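Local coordinates for protein subtilisin-like serine protease (Fervidobacterium pennivorans, PDB 1R6V) that breaks keratin down into peptides as a calcium-binding, subtilisin-like serine endopeptidase, allowing its bacterium to grow on native feathers, at residues D111-R116 against T123-G128; S132-G137 against Y374-G379; Q146-A151 against V220-K225; G164-H169 against E354-Y359; D213-V218 against P367-G372. The protein carries 1 engineered substitution. All blocks are in the same frame, centred on the assembly; numbering follows the deposited sequence.

Contact 1 (D111-R116 against T123-G128); sequences DMYKIR and TARDYG
Polar interactions dominate, and they gather on the guanidinium group of Arg125. Its NH2 donates to Met112 O at 3.0 Å, nearly straight with an N-H...O angle of 170°; the acceptor sits at the edge of the guanidinium, only 2° out of its plane. Water 1 also lies at this edge: it accepts from Arg125 NH1 at 2.6 Å and donates to Met112 O, so that one carbonyl oxygen is gripped directly and through water. Tyr113 O is close as well, 2.9 Å from Arg125 NH2. The chain of Arg125 is extended from CG to NE, which carries the group across the gap between backbones. Outside the two segments, NE forms a salt bridge with Glu139 OE1 and NH1 bonds Asn133 O.

Packing supplies the rest. Lys114 bends at chi2 and lays its end over one guanidinium face, CE being 3.6 Å from Arg125 NH1. Two like charges thus lie near each other, probably tempered by Glu139. The Tyr113 ring plane is only 5° from the guanidinium plane, yet the two side chains meet obliquely.

This buried arginine-to-backbone-carbonyl hydrogen bond joins the end of the inferred propeptide, 1-121, to the loop that runs on to helix 136-140.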
# COMPACT_ATOMS: atom_id res chain seq x y z
N ASP A 111 21.67 24.56 -23.05
CA ASP A 111 22.29 23.44 -23.77
C ASP A 111 21.61 22.09 -23.50
O ASP A 111 22.03 21.06 -24.03
CB ASP A 111 23.78 23.34 -23.41
CG ASP A 111 24.55 22.46 -24.37
OD1 ASP A 111 24.52 22.76 -25.58
OD2 ASP A 111 25.18 21.48 -23.92
N MET A 112 20.57 22.09 -22.68
CA MET A 112 19.87 20.85 -22.33
C MET A 112 19.35 20.09 -23.56
O MET A 112 18.58 20.63 -24.36
CB MET A 112 18.71 21.16 -21.37
CG MET A 112 18.20 19.99 -20.54
SD MET A 112 19.40 19.30 -19.37
CE MET A 112 18.57 17.75 -18.97
N TYR A 113 19.78 18.84 -23.70
CA TYR A 113 19.36 17.98 -24.80
C TYR A 113 19.56 18.64 -26.16
O TYR A 113 18.65 18.69 -26.99
CB TYR A 113 17.88 17.60 -24.62
CG TYR A 113 17.45 16.45 -25.48
CD1 TYR A 113 18.23 15.30 -25.57
CD2 TYR A 113 16.25 16.50 -26.19
CE1 TYR A 113 17.82 14.21 -26.34
CE2 TYR A 113 15.84 15.42 -26.96
CZ TYR A 113 16.62 14.28 -27.03
OH TYR A 113 16.20 13.18 -27.76
N LYS A 114 20.78 19.13 -26.37
CA LYS A 114 21.16 19.80 -27.60
C LYS A 114 22.39 19.11 -28.19
O LYS A 114 22.85 18.08 -27.68
CB LYS A 114 21.52 21.26 -27.31
CG LYS A 114 20.37 22.14 -26.84
CD LYS A 114 19.45 22.47 -27.99
CE LYS A 114 18.39 23.49 -27.58
NZ LYS A 114 17.52 23.85 -28.74
N ILE A 115 22.93 19.68 -29.26
CA ILE A 115 24.12 19.14 -29.93
C ILE A 115 24.08 17.63 -30.12
O ILE A 115 24.40 16.86 -29.21
CB ILE A 115 25.37 19.54 -29.13
N ARG A 116 23.69 17.20 -31.32
CA ARG A 116 23.61 15.77 -31.65
C ARG A 116 22.74 15.00 -30.66
O ARG A 116 23.10 13.91 -30.22
CB ARG A 116 25.01 15.16 -31.72
N THR A 123 13.68 24.38 -36.67
CA THR A 123 12.46 24.17 -35.89
C THR A 123 12.46 22.82 -35.17
O THR A 123 11.56 22.00 -35.37
CB THR A 123 11.23 24.29 -36.79
N ALA A 124 13.48 22.58 -34.34
CA ALA A 124 13.58 21.33 -33.60
C ALA A 124 12.39 21.19 -32.66
O ALA A 124 11.60 20.25 -32.75
CB ALA A 124 14.89 21.29 -32.81
N ARG A 125 12.25 22.16 -31.76
CA ARG A 125 11.15 22.15 -30.80
C ARG A 125 10.11 23.16 -31.22
O ARG A 125 9.94 24.20 -30.58
CB ARG A 125 11.68 22.48 -29.41
CG ARG A 125 12.64 21.46 -28.91
CD ARG A 125 13.32 21.90 -27.64
NE ARG A 125 14.41 20.99 -27.33
CZ ARG A 125 15.38 21.26 -26.47
NH1 ARG A 125 15.40 22.41 -25.82
NH2 ARG A 125 16.34 20.37 -26.27
N ASP A 126 9.40 22.86 -32.29
CA ASP A 126 8.37 23.75 -32.79
C ASP A 126 7.00 23.26 -32.34
O ASP A 126 6.32 22.52 -33.07
CB ASP A 126 8.44 23.84 -34.32
CG ASP A 126 7.47 24.85 -34.90
OD1 ASP A 126 7.25 25.91 -34.26
OD2 ASP A 126 6.95 24.60 -36.00
N TYR A 127 6.59 23.66 -31.14
CA TYR A 127 5.29 23.26 -30.60
C TYR A 127 4.25 24.37 -30.72
O TYR A 127 3.09 24.17 -30.37
CB TYR A 127 5.43 22.82 -29.14
CG TYR A 127 6.54 21.81 -28.94
CD1 TYR A 127 7.63 22.11 -28.13
CD2 TYR A 127 6.55 20.60 -29.65
CE1 TYR A 127 8.71 21.24 -28.02
CE2 TYR A 127 7.63 19.73 -29.55
CZ TYR A 127 8.71 20.06 -28.74
OH TYR A 127 9.82 19.25 -28.70
N GLY A 128 4.68 25.55 -31.18
CA GLY A 128 3.75 26.66 -31.35
C GLY A 128 3.68 27.69 -30.23
O GLY A 128 3.09 28.76 -30.40
O HOH W 1 16.99 23.15 -23.94

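Contact 2 (S132-G137 against Y374-G379); sequences SNELWG and YDYYQG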
# COMPACT_ATOMS: atom_id res chain seq x y z
N SER A 132 8.45 27.16 -26.35
CA SER A 132 8.73 25.84 -26.92
C SER A 132 10.20 25.45 -26.89
O SER A 132 10.54 24.29 -26.68
CB SER A 132 8.29 25.75 -28.38
OG SER A 132 6.91 25.95 -28.54
N ASN A 133 11.08 26.42 -27.13
CA ASN A 133 12.51 26.10 -27.20
C ASN A 133 13.05 25.51 -25.91
O ASN A 133 14.06 24.80 -25.91
CB ASN A 133 13.33 27.35 -27.56
CG ASN A 133 13.34 28.38 -26.45
OD1 ASN A 133 12.32 28.98 -26.12
ND2 ASN A 133 14.51 28.59 -25.84
N GLU A 134 12.40 25.80 -24.80
CA GLU A 134 12.89 25.28 -23.53
C GLU A 134 12.30 23.94 -23.10
O GLU A 134 12.76 23.36 -22.12
CB GLU A 134 12.66 26.31 -22.44
CG GLU A 134 13.58 27.50 -22.62
CD GLU A 134 13.73 28.29 -21.36
OE1 GLU A 134 12.79 29.03 -21.03
OE2 GLU A 134 14.79 28.16 -20.71
N LEU A 135 11.31 23.45 -23.84
CA LEU A 135 10.67 22.19 -23.48
C LEU A 135 11.39 20.96 -24.03
O LEU A 135 10.85 20.23 -24.86
CB LEU A 135 9.21 22.21 -23.96
CG LEU A 135 8.42 23.40 -23.38
CD1 LEU A 135 6.99 23.38 -23.91
CD2 LEU A 135 8.44 23.35 -21.86
N TRP A 136 12.60 20.73 -23.53
CA TRP A 136 13.40 19.60 -23.98
C TRP A 136 12.75 18.25 -23.70
O TRP A 136 12.96 17.28 -24.43
CB TRP A 136 14.79 19.65 -23.34
CG TRP A 136 14.86 19.15 -21.93
CD1 TRP A 136 14.68 19.87 -20.79
CD2 TRP A 136 15.13 17.81 -21.52
NE1 TRP A 136 14.84 19.07 -19.69
CE2 TRP A 136 15.12 17.79 -20.11
CE3 TRP A 136 15.40 16.61 -22.21
CZ2 TRP A 136 15.36 16.64 -19.37
CZ3 TRP A 136 15.64 15.46 -21.47
CH2 TRP A 136 15.62 15.48 -20.06
N GLY A 137 11.95 18.20 -22.63
CA GLY A 137 11.28 16.96 -22.28
C GLY A 137 10.30 16.51 -23.35
O GLY A 137 10.18 15.32 -23.62
N TYR A 374 6.32 30.88 -13.96
CA TYR A 374 6.88 29.58 -14.31
C TYR A 374 8.16 29.34 -13.55
O TYR A 374 8.77 30.27 -13.03
CB TYR A 374 7.24 29.54 -15.80
CG TYR A 374 6.07 29.75 -16.71
CD1 TYR A 374 5.55 31.02 -16.95
CD2 TYR A 374 5.42 28.65 -17.28
CE1 TYR A 374 4.42 31.20 -17.74
CE2 TYR A 374 4.30 28.81 -18.06
CZ TYR A 374 3.79 30.08 -18.28
OH TYR A 374 2.65 30.22 -19.02
N ASP A 375 8.58 28.08 -13.48
CA ASP A 375 9.84 27.75 -12.83
C ASP A 375 10.34 26.43 -13.36
O ASP A 375 9.57 25.62 -13.90
CB ASP A 375 9.71 27.67 -11.29
CG ASP A 375 10.99 28.14 -10.59
OD1 ASP A 375 12.04 28.21 -11.27
OD2 ASP A 375 10.93 28.43 -9.36
N TYR A 376 11.63 26.21 -13.19
CA TYR A 376 12.30 25.00 -13.63
C TYR A 376 12.52 24.09 -12.42
O TYR A 376 13.18 24.48 -11.46
CB TYR A 376 13.67 25.31 -14.26
CG TYR A 376 13.64 26.27 -15.42
CD1 TYR A 376 13.56 27.64 -15.20
CD2 TYR A 376 13.69 25.81 -16.74
CE1 TYR A 376 13.54 28.53 -16.25
CE2 TYR A 376 13.66 26.72 -17.81
CZ TYR A 376 13.58 28.08 -17.54
OH TYR A 376 13.54 29.01 -18.55
N TYR A 377 11.99 22.87 -12.49
CA TYR A 377 12.13 21.91 -11.40
C TYR A 377 12.85 20.65 -11.85
O TYR A 377 12.97 20.36 -13.05
CB TYR A 377 10.75 21.48 -10.88
CG TYR A 377 9.98 22.51 -10.08
CD1 TYR A 377 10.53 23.74 -9.75
CD2 TYR A 377 8.69 22.21 -9.63
CE1 TYR A 377 9.81 24.67 -8.98
CE2 TYR A 377 7.96 23.13 -8.87
CZ TYR A 377 8.53 24.35 -8.55
OH TYR A 377 7.80 25.27 -7.80
N GLN A 378 13.29 19.88 -10.86
CA GLN A 378 13.94 18.61 -11.11
C GLN A 378 13.39 17.63 -10.07
O GLN A 378 13.00 18.04 -8.98
CB GLN A 378 15.45 18.77 -10.95
CG GLN A 378 16.21 17.51 -10.69
CD GLN A 378 17.55 17.81 -10.00
OE1 GLN A 378 18.39 18.51 -10.56
NE2 GLN A 378 17.73 17.30 -8.79
N GLY A 379 13.32 16.36 -10.44
CA GLY A 379 12.84 15.37 -9.50
C GLY A 379 12.01 14.31 -10.18
O GLY A 379 11.56 14.49 -11.31
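Tyr376 OH is gripped by both oxygens of one carboxylate: Glu134 OE1 and Glu134 OE2 each lie 2.6 Å from it. The one hydroxyl proton thus has two acceptor oxygens within reach. Glu134 CD, 2.9 Å from Tyr376 OH, lies in plane at the edge of the tyrosine ring. The two flat groups are turned 64° against each other, and the side chains run at about a right angle. Beyond the hydroxyl, Glu134 OE2 reaches the ring edge at 3.4 Å from Tyr376 CE2.

Glu134 extends beyond CG (chi2 -160°), and this extended glutamate and the long tyrosine together span the 9.9 Å from Glu134 CA to Tyr376 CA. At the base of the tyrosine, Tyr376 N donates to Asp375 OD1 at 2.8 Å, on the anti side of that carboxylate and 29° out of its plane.

Glu134 ends the 3-10 segment 132-134 just before helix 136-140, whereas Tyr376 belongs to strand 374-378, the middle strand of a three-stranded antiparallel sheet between 104-105 and 347-350. Leu348 of strand 347-350 touches both Glu134 and Tyr376, so the carboxylate-hydroxyl bridge links the approach to the helix with this sheet.

Contact 3 (Q146-A151 against V220-K225); sequences QLWEEA and VAPGAK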
# COMPACT_ATOMS: atom_id res chain seq x y z
N GLN A 146 2.47 17.48 -35.32
CA GLN A 146 1.82 16.53 -36.20
C GLN A 146 1.22 15.39 -35.38
O GLN A 146 0.10 14.94 -35.65
CB GLN A 146 2.82 15.98 -37.21
CG GLN A 146 2.18 15.16 -38.32
CD GLN A 146 3.18 14.76 -39.39
OE1 GLN A 146 3.88 15.61 -39.94
NE2 GLN A 146 3.24 13.46 -39.69
N LEU A 147 1.96 14.94 -34.37
CA LEU A 147 1.49 13.86 -33.52
C LEU A 147 0.20 14.27 -32.81
O LEU A 147 -0.72 13.47 -32.71
CB LEU A 147 2.55 13.45 -32.50
CG LEU A 147 2.25 12.26 -31.58
CD1 LEU A 147 3.56 11.58 -31.19
CD2 LEU A 147 1.50 12.74 -30.33
N TRP A 148 0.14 15.50 -32.32
CA TRP A 148 -1.07 15.97 -31.64
C TRP A 148 -2.27 16.00 -32.57
O TRP A 148 -3.41 15.95 -32.11
CB TRP A 148 -0.88 17.36 -31.04
CG TRP A 148 -0.05 17.36 -29.80
CD1 TRP A 148 0.01 16.38 -28.84
CD2 TRP A 148 0.79 18.42 -29.34
NE1 TRP A 148 0.84 16.77 -27.82
CE2 TRP A 148 1.33 18.02 -28.10
CE3 TRP A 148 1.14 19.68 -29.87
CZ2 TRP A 148 2.21 18.84 -27.37
CZ3 TRP A 148 2.02 20.49 -29.13
CH2 TRP A 148 2.54 20.06 -27.90
N GLU A 149 -2.02 16.10 -33.87
CA GLU A 149 -3.12 16.10 -34.82
C GLU A 149 -3.83 14.76 -34.80
O GLU A 149 -5.03 14.68 -35.09
CB GLU A 149 -2.62 16.39 -36.24
CG GLU A 149 -2.01 17.77 -36.40
CD GLU A 149 -1.89 18.15 -37.86
OE1 GLU A 149 -2.95 18.33 -38.50
OE2 GLU A 149 -0.75 18.25 -38.37
N GLU A 150 -3.10 13.70 -34.46
CA GLU A 150 -3.71 12.37 -34.39
C GLU A 150 -4.34 12.13 -33.02
O GLU A 150 -5.47 11.64 -32.92
CB GLU A 150 -2.67 11.28 -34.69
CG GLU A 150 -3.17 9.87 -34.36
CD GLU A 150 -2.19 8.76 -34.72
OE1 GLU A 150 -0.98 9.02 -34.85
OE2 GLU A 150 -2.64 7.61 -34.85
N ALA A 151 -3.61 12.50 -31.97
CA ALA A 151 -4.09 12.31 -30.60
C ALA A 151 -3.41 13.32 -29.66
O ALA A 151 -2.21 13.56 -29.78
CB ALA A 151 -3.78 10.89 -30.14
N VAL A 220 2.04 17.76 -22.45
CA VAL A 220 2.22 16.57 -23.27
C VAL A 220 0.88 16.23 -23.95
O VAL A 220 0.84 15.78 -25.10
CB VAL A 220 2.63 15.37 -22.40
CG1 VAL A 220 2.61 14.10 -23.21
CG2 VAL A 220 4.04 15.62 -21.81
N ALA A 221 -0.20 16.45 -23.20
CA ALA A 221 -1.57 16.16 -23.63
C ALA A 221 -2.42 17.43 -23.53
O ALA A 221 -3.26 17.56 -22.64
CB ALA A 221 -2.15 15.05 -22.74
N PRO A 222 -2.22 18.38 -24.45
CA PRO A 222 -2.99 19.62 -24.41
C PRO A 222 -4.49 19.46 -24.59
O PRO A 222 -5.25 20.39 -24.33
CB PRO A 222 -2.34 20.48 -25.49
CG PRO A 222 -1.81 19.46 -26.47
CD PRO A 222 -1.28 18.36 -25.59
N GLY A 223 -4.92 18.28 -25.01
CA GLY A 223 -6.35 18.06 -25.19
C GLY A 223 -7.04 17.54 -23.94
O GLY A 223 -8.28 17.57 -23.84
N ALA A 224 -6.24 17.06 -22.99
CA ALA A 224 -6.78 16.51 -21.74
C ALA A 224 -7.25 17.58 -20.77
O ALA A 224 -7.09 18.77 -21.01
CB ALA A 224 -5.73 15.63 -21.06
N LYS A 225 -7.85 17.14 -19.66
CA LYS A 225 -8.34 18.04 -18.63
C LYS A 225 -7.76 17.57 -17.31
O LYS A 225 -7.54 16.38 -17.11
CB LYS A 225 -9.88 18.00 -18.54
CG LYS A 225 -10.58 18.60 -19.75
CD LYS A 225 -10.28 20.08 -19.87
CE LYS A 225 -11.25 20.79 -20.80
NZ LYS A 225 -11.16 20.28 -22.19
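The indole of Trp148 carries Pro222 on one face and the carbonyl of Val220 at its pyrrole edge. Pro222 CG stands 3.8 Å above the indole plane, over its centre, while Pro222 CD is 3.8 Å from the centroid of the Trp148 five-membered ring and 28° off its normal, a CH-pi contact. Pro222 CD also comes within 3.5 Å of Trp148 NE1. Elsewhere on the rim, Ala151 O lies in the plane of the indole.

The edge contact is a hydrogen bond: Trp148 NE1 donates to Val220 O at 2.9 Å, with an N-H...O angle of 153° and the oxygen tilted from the ring plane. Seen from the acceptor, the donor stands above the carbonyl plane, off a lone-pair direction. Trp148 CG lies beside the backbone N (chi1 -75°), which directs the indole from helix 145-150 toward the loop before strand 225-230, where Pro222 begins the bend of the type I turn from Ala221 to Ala224. Trp148 also touches Val218, next to calcium ligand Ile217.

Chemically, the buried indole is used twice. Its one N-H is spent on a backbone carbonyl, which satisfies a polar atom inside the protein, and its pi face receives the CD methylene of Pro222; together these probably restrain its position and rotation.

Contact 4 (G164-H169 against E354-Y359); sequences GVDGTH and EDSIGY
Asp166 OD2 and Ser356 OG meet at 2.5 Å, a very short hydrogen bond donated by the serine, and this pair is the tight part of the contact. The donor approaches from above the carboxylate plane, 48° out of it. Ser356 CB is also close, 3.2 Å from Asp166 OD2. Asp166 OD2 has a further donor in Gly353 N, just before segment 354-359.

The other carboxylate oxygen is held from within its own segment. Asp166 OD1 accepts from Thr168 N at 3.0 Å, which makes an Asx turn, and from Thr168 OG1 at 2.6 Å. The hydroxyl uses the syn lone pair of Asp166 OD1, whereas the amide comes from above the plane. Thr168 OG1 sits between its backbone N and carbonyl carbon (chi1 71°), a rotation that brings it back to the aspartate. With both oxygens engaged, the carboxylate has little freedom to turn.

The loose side is at Thr168, an exposed residue whose OG1 comes only to 4.1 Å from Ser356 OG and forms no bond across. Asp166 itself is buried, and Ser356 is partly exposed.

Two type I turns are joined here, Asp166 to His169 and Ser356 to Tyr359. The first lies in the loop after strand 157-162, the strand that ends in the inferred charge-relay residue Asp162; the second lies between strands 347-350 and 374-378. Asp193 touches both Asp166 and Ser356, bringing a third loop against the pair.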
# COMPACT_ATOMS: atom_id res chain seq x y z
N GLY A 164 -2.87 20.29 -4.94
CA GLY A 164 -3.91 21.17 -5.46
C GLY A 164 -3.31 21.89 -6.66
O GLY A 164 -2.08 21.86 -6.86
N VAL A 165 -4.14 22.56 -7.45
CA VAL A 165 -3.68 23.23 -8.67
C VAL A 165 -4.15 24.69 -8.77
O VAL A 165 -5.31 24.97 -8.47
CB VAL A 165 -4.22 22.45 -9.90
CG1 VAL A 165 -3.86 23.16 -11.19
CG2 VAL A 165 -3.67 21.01 -9.88
N ASP A 166 -3.27 25.60 -9.17
CA ASP A 166 -3.69 27.00 -9.32
C ASP A 166 -4.37 27.12 -10.68
O ASP A 166 -3.74 27.45 -11.69
CB ASP A 166 -2.51 27.98 -9.26
CG ASP A 166 -2.96 29.43 -9.44
OD1 ASP A 166 -4.17 29.66 -9.60
OD2 ASP A 166 -2.10 30.34 -9.42
N GLY A 167 -5.67 26.85 -10.69
CA GLY A 167 -6.44 26.89 -11.92
C GLY A 167 -6.58 28.28 -12.52
O GLY A 167 -7.09 28.42 -13.63
N THR A 168 -6.13 29.30 -11.80
CA THR A 168 -6.24 30.66 -12.32
C THR A 168 -5.04 31.03 -13.18
O THR A 168 -4.97 32.12 -13.75
CB THR A 168 -6.41 31.71 -11.18
OG1 THR A 168 -5.19 31.86 -10.46
CG2 THR A 168 -7.51 31.27 -10.22
N HIS A 169 -4.08 30.11 -13.29
CA HIS A 169 -2.90 30.35 -14.13
C HIS A 169 -3.42 30.51 -15.57
O HIS A 169 -4.25 29.72 -16.03
CB HIS A 169 -1.94 29.16 -14.06
CG HIS A 169 -0.57 29.46 -14.56
ND1 HIS A 169 -0.30 29.77 -15.88
CD2 HIS A 169 0.61 29.57 -13.90
CE1 HIS A 169 0.98 30.07 -16.01
NE2 HIS A 169 1.56 29.95 -14.82
N GLU A 354 2.17 34.89 -7.79
CA GLU A 354 2.60 35.54 -6.55
C GLU A 354 1.53 35.67 -5.48
O GLU A 354 1.82 35.52 -4.30
CB GLU A 354 3.17 36.92 -6.87
CG GLU A 354 4.45 36.86 -7.68
CD GLU A 354 5.16 38.20 -7.73
OE1 GLU A 354 5.11 38.92 -6.71
OE2 GLU A 354 5.77 38.52 -8.77
N ASP A 355 0.29 35.96 -5.88
CA ASP A 355 -0.79 36.11 -4.92
C ASP A 355 -1.70 34.90 -4.85
O ASP A 355 -2.83 34.98 -4.35
CB ASP A 355 -1.62 37.36 -5.24
CG ASP A 355 -0.82 38.64 -5.14
OD1 ASP A 355 0.06 38.73 -4.25
OD2 ASP A 355 -1.07 39.57 -5.93
N SER A 356 -1.22 33.76 -5.34
CA SER A 356 -2.00 32.53 -5.30
C SER A 356 -1.75 31.82 -3.97
O SER A 356 -0.76 32.09 -3.30
CB SER A 356 -1.65 31.63 -6.49
OG SER A 356 -2.14 32.19 -7.70
N ILE A 357 -2.66 30.93 -3.59
CA ILE A 357 -2.55 30.21 -2.32
C ILE A 357 -1.23 29.47 -2.14
O ILE A 357 -0.56 29.61 -1.12
CB ILE A 357 -3.70 29.18 -2.16
CG1 ILE A 357 -5.05 29.88 -2.28
CG2 ILE A 357 -3.59 28.47 -0.80
CD1 ILE A 357 -6.25 28.93 -2.39
N GLY A 358 -0.86 28.68 -3.15
CA GLY A 358 0.36 27.91 -3.06
C GLY A 358 1.65 28.49 -3.62
O GLY A 358 2.55 27.73 -3.97
N TYR A 359 1.76 29.81 -3.71
CA TYR A 359 2.99 30.41 -4.22
C TYR A 359 4.26 29.98 -3.45
O TYR A 359 4.30 30.03 -2.22
CB TYR A 359 2.90 31.95 -4.17
CG TYR A 359 4.10 32.63 -4.79
CD1 TYR A 359 4.32 32.58 -6.16
CD2 TYR A 359 5.01 33.34 -3.99
CE1 TYR A 359 5.43 33.21 -6.74
CE2 TYR A 359 6.12 33.97 -4.56
CZ TYR A 359 6.32 33.90 -5.93
OH TYR A 359 7.42 34.51 -6.50

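Contact 5 (D213-V218 against P367-G372); sequences DGKGIV and PATNGG. With CA (calcium ion), chain B.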
# COMPACT_ATOMS: atom_id res chain seq x y z
N ASP A 213 -1.80 27.48 -26.76
CA ASP A 213 -2.39 28.75 -27.15
C ASP A 213 -1.36 29.78 -27.60
O ASP A 213 -1.65 30.98 -27.60
CB ASP A 213 -3.18 29.32 -25.96
CG ASP A 213 -2.31 29.58 -24.75
OD1 ASP A 213 -1.11 29.27 -24.82
OD2 ASP A 213 -2.82 30.11 -23.74
N GLY A 214 -0.18 29.31 -27.97
CA GLY A 214 0.88 30.19 -28.43
C GLY A 214 1.69 30.87 -27.33
O GLY A 214 2.79 31.37 -27.59
N LYS A 215 1.16 30.87 -26.11
CA LYS A 215 1.82 31.51 -24.97
C LYS A 215 2.35 30.50 -23.96
O LYS A 215 1.89 29.38 -23.90
CB LYS A 215 0.82 32.42 -24.26
CG LYS A 215 0.14 33.44 -25.17
CD LYS A 215 1.10 34.57 -25.52
CE LYS A 215 0.40 35.71 -26.24
NZ LYS A 215 1.31 36.88 -26.41
N GLY A 216 3.33 30.93 -23.16
CA GLY A 216 3.89 30.05 -22.13
C GLY A 216 4.35 28.71 -22.66
O GLY A 216 5.03 28.64 -23.69
N ILE A 217 4.00 27.63 -21.96
CA ILE A 217 4.39 26.29 -22.39
C ILE A 217 3.17 25.52 -22.89
O ILE A 217 2.10 26.10 -23.07
CB ILE A 217 5.07 25.49 -21.24
CG1 ILE A 217 4.08 25.24 -20.09
CG2 ILE A 217 6.24 26.30 -20.67
CD1 ILE A 217 4.36 23.94 -19.32
N VAL A 218 3.33 24.24 -23.15
CA VAL A 218 2.20 23.42 -23.58
C VAL A 218 2.45 22.05 -22.96
O VAL A 218 3.60 21.66 -22.77
CB VAL A 218 2.09 23.35 -25.13
CG1 VAL A 218 3.39 22.83 -25.73
CG2 VAL A 218 0.89 22.47 -25.54
N PRO A 367 10.71 34.37 -20.27
CA PRO A 367 10.10 35.32 -21.21
C PRO A 367 8.66 35.04 -21.67
O PRO A 367 8.36 35.07 -22.86
CB PRO A 367 11.09 35.32 -22.37
CG PRO A 367 11.56 33.89 -22.41
CD PRO A 367 11.73 33.54 -20.93
N ALA A 368 7.77 34.77 -20.72
CA ALA A 368 6.35 34.52 -21.04
C ALA A 368 5.66 35.86 -21.26
O ALA A 368 6.03 36.87 -20.67
CB ALA A 368 5.67 33.76 -19.89
N THR A 369 4.64 35.88 -22.11
CA THR A 369 3.95 37.14 -22.37
C THR A 369 2.48 37.08 -21.96
O THR A 369 1.67 37.89 -22.41
CB THR A 369 4.05 37.56 -23.85
OG1 THR A 369 3.40 36.58 -24.67
CG2 THR A 369 5.50 37.68 -24.28
N ASN A 370 2.14 36.13 -21.10
CA ASN A 370 0.76 35.97 -20.67
C ASN A 370 0.54 36.36 -19.21
O ASN A 370 -0.54 36.14 -18.66
CB ASN A 370 0.31 34.53 -20.89
CG ASN A 370 1.20 33.53 -20.20
OD1 ASN A 370 2.13 33.90 -19.48
ND2 ASN A 370 0.94 32.24 -20.41
N GLY A 371 1.57 36.94 -18.60
CA GLY A 371 1.48 37.34 -17.21
C GLY A 371 1.58 36.18 -16.24
O GLY A 371 1.43 36.36 -15.04
N GLY A 372 1.83 34.98 -16.76
CA GLY A 372 1.94 33.82 -15.89
C GLY A 372 3.31 33.60 -15.26
O GLY A 372 4.32 34.14 -15.72
CA CA B . 0.44 27.64 -23.67
O HOH W 2 -1.51 31.45 -21.58
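Two irregular loops come together with Gly216 CA and Ala368 CA 5.2 Å apart, and neither forms a helix or strand. The loop 213-218 is a calcium-binding loop of the subtilisin-like domain. Its ion is bound by Asp213 OD1 at 2.5 Å and by the carbonyls Lys215 O and Ile217 O, each at 2.3 Å; Glu129, Asp171 and Lys211 complete the site. Asp213 OD1 also accepts from Lys215 N at 3.1 Å, an Asx turn, consistent with the tight curl that brings these oxygens to the metal.

Across the contact, Lys215 supplies the direct polar link: its NZ donates to Thr369 OG1 at 2.7 Å. The lysine bends at chi2 (-75°), running its end at about a right angle to the threonine, whose OG1 also bonds to Glu130 OE2. Nearer the backbone, Lys215 CB packs on Asn370 ND2 at 3.9 Å. Asn370 OD1 is occupied in a second Asx turn, accepting from Gly372 N at a C=O...N angle of 125°. The amide nitrogen, on the side of the calcium loop, has a further partner in Tyr374 OH.

Asp213 OD2, the carboxylate oxygen that does not bind calcium, receives a hydrogen bond from water 2, and that water accepts from Asn370 ND2 at 2.8 Å.

How the contacts relate
From the N terminus, contact 1 comes first and closes a short loop across the inferred end of the propeptide; it ends before the others open. Contact 2 then spans from the approach to helix 136-140 to strand 374-378, and contacts 3, 4 and 5 all fall within that span. These three cross one another, their segments alternating along the chain. Contact 3 ties helix 145-150 to the loop before strand 225-230; contacts 4 and 5 tie the loop after strand 157-162 and the calcium loop, respectively, to the connection between strands 347-350 and 374-378. Contacts 2 and 5 touch through Tyr374 and Gly216, while Val218 packs on Trp148 of contact 3 and Tyr127 of contact 1.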